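PDB 2F68: collagen adhesin from Staphylococcus aureus, which binds collagen at the surface of the bacterium, probably by wrapping its two immunoglobulin-like domains around the triple helix in a "collagen hug". Local coordinates for residues S178-Q191 with V271-E285. Sequence-based numbering, arbitrary orientation.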
loop_
_atom_site.group_PDB
_atom_site.type_symbol
_atom_site.label_atom_id
_atom_site.label_comp_id
_atom_site.label_asym_id
_atom_site.label_seq_id
_atom_site.Cartn_x
_atom_site.Cartn_y
_atom_site.Cartn_z
ATOM N N SER A 178 15.765 8.871 23.797
ATOM C CA SER A 178 15.836 9.565 25.082
ATOM C C SER A 178 15.912 8.587 26.253
ATOM O O SER A 178 15.491 7.433 26.137
ATOM C CB SER A 178 14.635 10.501 25.251
ATOM O OG SER A 178 13.414 9.783 25.201
ATOM N N TYR A 179 16.454 9.060 27.374
ATOM C CA TYR A 179 16.526 8.274 28.603
ATOM C C TYR A 179 15.131 8.068 29.188
ATOM O O TYR A 179 14.319 8.995 29.221
ATOM C CB TYR A 179 17.441 8.956 29.629
ATOM C CG TYR A 179 17.566 8.218 30.948
ATOM C CD1 TYR A 179 18.512 7.207 31.119
ATOM C CD2 TYR A 179 16.740 8.536 32.028
ATOM C CE1 TYR A 179 18.630 6.527 32.330
ATOM C CE2 TYR A 179 16.850 7.863 33.242
ATOM C CZ TYR A 179 17.796 6.861 33.385
ATOM O OH TYR A 179 17.908 6.195 34.583
ATOM N N VAL A 180 14.866 6.847 29.646
ATOM C CA VAL A 180 13.566 6.499 30.212
ATOM C C VAL A 180 13.694 6.079 31.685
ATOM O O VAL A 180 14.630 5.368 32.061
ATOM C CB VAL A 180 12.830 5.432 29.339
ATOM C CG1 VAL A 180 13.437 4.037 29.504
ATOM C CG2 VAL A 180 11.337 5.422 29.630
ATOM N N SER A 181 12.756 6.544 32.508
ATOM C CA SER A 181 12.790 6.306 33.952
ATOM C C SER A 181 12.118 4.996 34.369
ATOM O O SER A 181 12.373 4.482 35.461
ATOM C CB SER A 181 12.164 7.485 34.704
ATOM O OG SER A 181 10.822 7.696 34.301
ATOM N N LYS A 182 11.262 4.466 33.498
ATOM C CA LYS A 182 10.537 3.221 33.767
ATOM C C LYS A 182 10.534 2.276 32.562
ATOM O O LYS A 182 11.011 2.633 31.483
ATOM C CB LYS A 182 9.104 3.516 34.237
ATOM C CG LYS A 182 8.269 4.365 33.277
ATOM C CD LYS A 182 6.842 4.559 33.779
ATOM C CE LYS A 182 5.969 3.340 33.504
ATOM N NZ LYS A 182 4.576 3.532 33.992
ATOM N N ASP A 183 9.998 1.072 32.759
ATOM C CA ASP A 183 9.917 0.065 31.701
ATOM C C ASP A 183 8.845 0.411 30.670
ATOM O O ASP A 183 7.716 0.758 31.028
ATOM C CB ASP A 183 9.645 -1.323 32.295
ATOM C CG ASP A 183 10.795 -1.836 33.151
ATOM O OD1 ASP A 183 11.782 -1.098 33.359
ATOM O OD2 ASP A 183 10.709 -2.991 33.619
ATOM N N ILE A 184 9.210 0.318 29.394
ATOM C CA ILE A 184 8.293 0.621 28.295
ATOM C C ILE A 184 7.371 -0.569 28.030
ATOM O O ILE A 184 7.837 -1.686 27.791
ATOM C CB ILE A 184 9.046 1.012 26.995
ATOM C CG1 ILE A 184 10.128 2.061 27.285
ATOM C CG2 ILE A 184 8.064 1.523 25.939
ATOM C CD1 ILE A 184 11.201 2.175 26.213
ATOM N N THR A 185 6.066 -0.317 28.079
ATOM C CA THR A 185 5.062 -1.356 27.857
ATOM C C THR A 185 4.113 -0.968 26.724
ATOM O O THR A 185 3.446 0.068 26.786
ATOM C CB THR A 185 4.257 -1.655 29.146
ATOM O OG1 THR A 185 5.155 -1.818 30.251
ATOM C CG2 THR A 185 3.424 -2.923 28.986
ATOM N N ILE A 186 4.070 -1.804 25.691
ATOM C CA ILE A 186 3.194 -1.589 24.541
ATOM C C ILE A 186 2.230 -2.766 24.392
ATOM O O ILE A 186 2.658 -3.916 24.265
ATOM C CB ILE A 186 3.998 -1.399 23.216
ATOM C CG1 ILE A 186 5.158 -0.400 23.388
ATOM C CG2 ILE A 186 3.069 -1.010 22.059
ATOM C CD1 ILE A 186 4.752 1.039 23.719
ATOM N N LYS A 187 0.932 -2.473 24.418
ATOM C CA LYS A 187 -0.100 -3.495 24.248
ATOM C C LYS A 187 -0.858 -3.293 22.937
ATOM O O LYS A 187 -1.771 -2.467 22.854
ATOM C CB LYS A 187 -1.063 -3.508 25.441
ATOM C CG LYS A 187 -0.458 -4.050 26.728
ATOM C CD LYS A 187 -1.504 -4.165 27.826
ATOM C CE LYS A 187 -0.893 -4.680 29.118
ATOM N NZ LYS A 187 -1.904 -4.787 30.205
ATOM N N ASP A 188 -0.468 -4.057 21.919
ATOM C CA ASP A 188 -1.040 -3.936 20.579
ATOM C C ASP A 188 -2.168 -4.940 20.349
ATOM O O ASP A 188 -2.085 -6.093 20.777
ATOM C CB ASP A 188 0.056 -4.107 19.520
ATOM C CG ASP A 188 -0.416 -3.755 18.119
ATOM O OD1 ASP A 188 -1.132 -4.572 17.501
ATOM O OD2 ASP A 188 -0.053 -2.666 17.629
ATOM N N GLN A 189 -3.221 -4.482 19.675
ATOM C CA GLN A 189 -4.358 -5.326 19.306
ATOM C C GLN A 189 -4.689 -5.136 17.828
ATOM O O GLN A 189 -4.997 -4.023 17.392
ATOM C CB GLN A 189 -5.593 -5.005 20.159
ATOM C CG GLN A 189 -5.406 -5.145 21.670
ATOM C CD GLN A 189 -4.874 -3.881 22.326
ATOM O OE1 GLN A 189 -5.186 -2.765 21.904
ATOM N NE2 GLN A 189 -4.074 -4.051 23.371
ATOM N N ILE A 190 -4.616 -6.223 17.064
ATOM C CA ILE A 190 -4.935 -6.191 15.638
ATOM C C ILE A 190 -6.404 -6.563 15.435
ATOM O O ILE A 190 -6.846 -7.633 15.858
ATOM C CB ILE A 190 -4.012 -7.128 14.814
ATOM C CG1 ILE A 190 -2.545 -6.928 15.213
ATOM C CG2 ILE A 190 -4.200 -6.887 13.318
ATOM C CD1 ILE A 190 -1.643 -8.113 14.913
ATOM N N GLN A 191 -7.148 -5.666 14.792
ATOM C CA GLN A 191 -8.596 -5.826 14.620
ATOM C C GLN A 191 -8.956 -6.852 13.541
ATOM O O GLN A 191 -8.077 -7.392 12.867
ATOM C CB GLN A 191 -9.263 -4.472 14.333
ATOM C CG GLN A 191 -8.984 -3.382 15.375
ATOM C CD GLN A 191 -9.419 -3.764 16.783
ATOM O OE1 GLN A 191 -8.617 -3.743 17.718
ATOM N NE2 GLN A 191 -10.692 -4.116 16.940
ATOM N N VAL A 271 -7.784 -1.775 10.707
ATOM C CA VAL A 271 -7.427 -1.019 11.907
ATOM C C VAL A 271 -6.477 -1.804 12.810
ATOM O O VAL A 271 -6.600 -3.021 12.956
ATOM C CB VAL A 271 -8.690 -0.606 12.718
ATOM C CG1 VAL A 271 -8.356 0.481 13.735
ATOM C CG2 VAL A 271 -9.804 -0.129 11.792
ATOM N N ASN A 272 -5.524 -1.088 13.402
ATOM C CA ASN A 272 -4.639 -1.638 14.421
ATOM C C ASN A 272 -4.586 -0.687 15.614
ATOM O O ASN A 272 -4.394 0.520 15.447
ATOM C CB ASN A 272 -3.242 -1.886 13.842
ATOM C CG ASN A 272 -2.301 -2.575 14.823
ATOM O OD1 ASN A 272 -1.099 -2.314 14.824
ATOM N ND2 ASN A 272 -2.841 -3.460 15.653
ATOM N N ASN A 273 -4.778 -1.235 16.811
ATOM C CA ASN A 273 -4.828 -0.438 18.036
ATOM C C ASN A 273 -3.704 -0.784 19.006
ATOM O O ASN A 273 -3.296 -1.941 19.101
ATOM C CB ASN A 273 -6.187 -0.602 18.726
ATOM C CG ASN A 273 -7.351 -0.141 17.859
ATOM O OD1 ASN A 273 -7.223 0.792 17.063
ATOM N ND2 ASN A 273 -8.498 -0.791 18.020
ATOM N N SER A 274 -3.208 0.225 19.722
ATOM C CA SER A 274 -2.131 0.031 20.696
ATOM C C SER A 274 -2.186 1.028 21.854
ATOM O O SER A 274 -2.563 2.188 21.674
ATOM C CB SER A 274 -0.762 0.094 20.012
ATOM O OG SER A 274 -0.523 1.374 19.454
ATOM N N GLN A 275 -1.802 0.556 23.039
ATOM C CA GLN A 275 -1.722 1.390 24.239
ATOM C C GLN A 275 -0.285 1.409 24.759
ATOM O O GLN A 275 0.410 0.392 24.707
ATOM C CB GLN A 275 -2.672 0.879 25.327
ATOM C CG GLN A 275 -4.157 0.921 24.960
ATOM C CD GLN A 275 -4.612 -0.294 24.164
ATOM O OE1 GLN A 275 -4.261 -1.431 24.482
ATOM N NE2 GLN A 275 -5.406 -0.054 23.127
ATOM N N ALA A 276 0.150 2.561 25.263
ATOM C CA ALA A 276 1.545 2.747 25.665
ATOM C C ALA A 276 1.720 3.178 27.121
ATOM O O ALA A 276 1.003 4.051 27.614
ATOM C CB ALA A 276 2.233 3.737 24.733
ATOM N N TRP A 277 2.684 2.552 27.794
ATOM C CA TRP A 277 3.075 2.918 29.154
ATOM C C TRP A 277 4.557 3.283 29.195
ATOM O O TRP A 277 5.423 2.407 29.106
ATOM C CB TRP A 277 2.792 1.772 30.129
ATOM C CG TRP A 277 1.344 1.587 30.466
ATOM C CD1 TRP A 277 0.679 2.110 31.538
ATOM C CD2 TRP A 277 0.383 0.817 29.734
ATOM N NE1 TRP A 277 -0.638 1.717 31.517
ATOM C CE2 TRP A 277 -0.848 0.923 30.422
ATOM C CE3 TRP A 277 0.440 0.050 28.562
ATOM C CZ2 TRP A 277 -2.013 0.289 29.976
ATOM C CZ3 TRP A 277 -0.719 -0.580 28.120
ATOM C CH2 TRP A 277 -1.929 -0.454 28.827
ATOM N N TYR A 278 4.840 4.579 29.323
ATOM C CA TYR A 278 6.218 5.078 29.373
ATOM C C TYR A 278 6.335 6.422 30.090
ATOM O O TYR A 278 5.336 7.115 30.295
ATOM C CB TYR A 278 6.817 5.174 27.961
ATOM C CG TYR A 278 6.118 6.156 27.043
ATOM C CD1 TYR A 278 6.480 7.505 27.024
ATOM C CD2 TYR A 278 5.103 5.736 26.185
ATOM C CE1 TYR A 278 5.843 8.410 26.182
ATOM C CE2 TYR A 278 4.459 6.634 25.337
ATOM C CZ TYR A 278 4.835 7.967 25.341
ATOM O OH TYR A 278 4.203 8.859 24.504
ATOM N N GLN A 279 7.563 6.781 30.463
ATOM C CA GLN A 279 7.857 8.094 31.037
ATOM C C GLN A 279 9.289 8.532 30.737
ATOM O O GLN A 279 10.245 7.999 31.308
ATOM C CB GLN A 279 7.598 8.108 32.551
ATOM C CG GLN A 279 7.835 9.469 33.212
ATOM C CD GLN A 279 7.555 9.473 34.708
ATOM O OE1 GLN A 279 7.219 8.445 35.298
ATOM N NE2 GLN A 279 7.695 10.641 35.326
ATOM N N GLU A 280 9.424 9.500 29.833
ATOM C CA GLU A 280 10.708 10.147 29.575
ATOM C C GLU A 280 11.090 10.957 30.806
ATOM O O GLU A 280 10.263 11.702 31.341
ATOM C CB GLU A 280 10.623 11.073 28.359
ATOM C CG GLU A 280 10.309 10.375 27.045
ATOM C CD GLU A 280 10.297 11.330 25.862
ATOM O OE1 GLU A 280 11.339 11.963 25.590
ATOM O OE2 GLU A 280 9.243 11.440 25.200
ATOM N N HIS A 281 12.331 10.805 31.260
ATOM C CA HIS A 281 12.791 11.517 32.449
ATOM C C HIS A 281 12.923 13.012 32.167
ATOM O O HIS A 281 13.827 13.451 31.452
ATOM C CB HIS A 281 14.100 10.930 32.979
ATOM C CG HIS A 281 14.399 11.317 34.393
ATOM N ND1 HIS A 281 15.395 12.207 34.726
ATOM C CD2 HIS A 281 13.819 10.944 35.559
ATOM C CE1 HIS A 281 15.424 12.360 36.038
ATOM N NE2 HIS A 281 14.477 11.606 36.567
ATOM N N GLY A 282 11.997 13.780 32.736
ATOM C CA GLY A 282 11.859 15.202 32.441
ATOM C C GLY A 282 10.494 15.510 31.854
ATOM O O GLY A 282 10.108 16.674 31.732
ATOM N N LYS A 283 9.768 14.453 31.493
ATOM C CA LYS A 283 8.428 14.569 30.921
ATOM C C LYS A 283 7.393 13.873 31.805
ATOM O O LYS A 283 7.745 13.084 32.686
ATOM C CB LYS A 283 8.396 13.980 29.504
ATOM C CG LYS A 283 9.316 14.668 28.495
ATOM C CD LYS A 283 8.756 16.004 28.024
ATOM C CE LYS A 283 9.701 16.684 27.047
ATOM N NZ LYS A 283 9.176 17.999 26.587
ATOM N N GLU A 284 6.119 14.175 31.561
ATOM C CA GLU A 284 5.009 13.592 32.316
ATOM C C GLU A 284 4.800 12.119 31.968
ATOM O O GLU A 284 5.059 11.697 30.837
ATOM C CB GLU A 284 3.722 14.385 32.073
ATOM C CG GLU A 284 3.749 15.807 32.626
ATOM C CD GLU A 284 2.590 16.658 32.134
ATOM O OE1 GLU A 284 2.308 16.649 30.917
ATOM O OE2 GLU A 284 1.967 17.348 32.969
ATOM N N GLU A 285 4.330 11.347 32.946
ATOM C CA GLU A 285 4.133 9.907 32.785
ATOM C C GLU A 285 2.933 9.589 31.897
ATOM O O GLU A 285 1.829 10.090 32.122
ATOM C CB GLU A 285 3.984 9.225 34.150
ATOM C CG GLU A 285 4.075 7.699 34.105
ATOM C CD GLU A 285 3.830 7.042 35.455
ATOM O OE1 GLU A 285 3.126 7.634 36.302
ATOM O OE2 GLU A 285 4.339 5.921 35.667
HETATM O O HOH W 1 14.793 11.769 29.205
HETATM O O HOH W 2 8.965 6.484 35.875
HETATM O O HOH W 3 -8.269 -2.168 20.990
#
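T185 pairs with W277, K187 with Q275 and Q189 with N273, each by two backbone hydrogen bonds, the repeating ladder of hydrogen-bonded pairs that joins antiparallel strands 184-190 and 271-278. The short axes run 4.5 Å apart at 164°. Beyond the strands the register shifts by two, and a separate single bridge, V180 with E280, joins the flanking loops; there S181 N gives a straight bond to Q279 O (3.1 Å).

Side chains alternate between two faces. On that of T185, K187, Q189, N273, Q275 and W277, the partly exposed one, long polar groups suit the setting. Q189 and Q275 both bend at chi2, which brings their amides nearly coplanar for a reciprocal pair: Q189 NE2 to Q275 OE1 is 2.9 Å, and Q275 NE2 to Q189 OE1 is 3.0 Å. K187 lays its extended aliphatic chain against the indole, CD 3.7 Å from W277 CZ3. Farther along, K182 NZ makes a salt bridge to E285 OE2 (2.9 Å), its chain passing over Q279 CB.

The other face is buried. I186 CD1 meets A276 CB at 3.8 Å, a small methyl leaving room for the larger branch. Toward the I190 end of the ladder, the chi1 of N272 (-175°, CG anti to the backbone N) carries its amide across to the buried carboxylate of D188, where N272 ND2 bonds to D188 OD1 at 2.8 Å, with a weak second bond to Q189 O; N272 OD1 is bonded to Y258 OH.

In the collagen-binding domain these are central strands of one antiparallel sheet: 184-190 also pairs with 239-244, and 271-278 with 289-296. Their buried face packs on strands 166-173 and 252-262 of a second sheet, I186 touching L171 and I190 touching Y258, as expected of a beta sandwich.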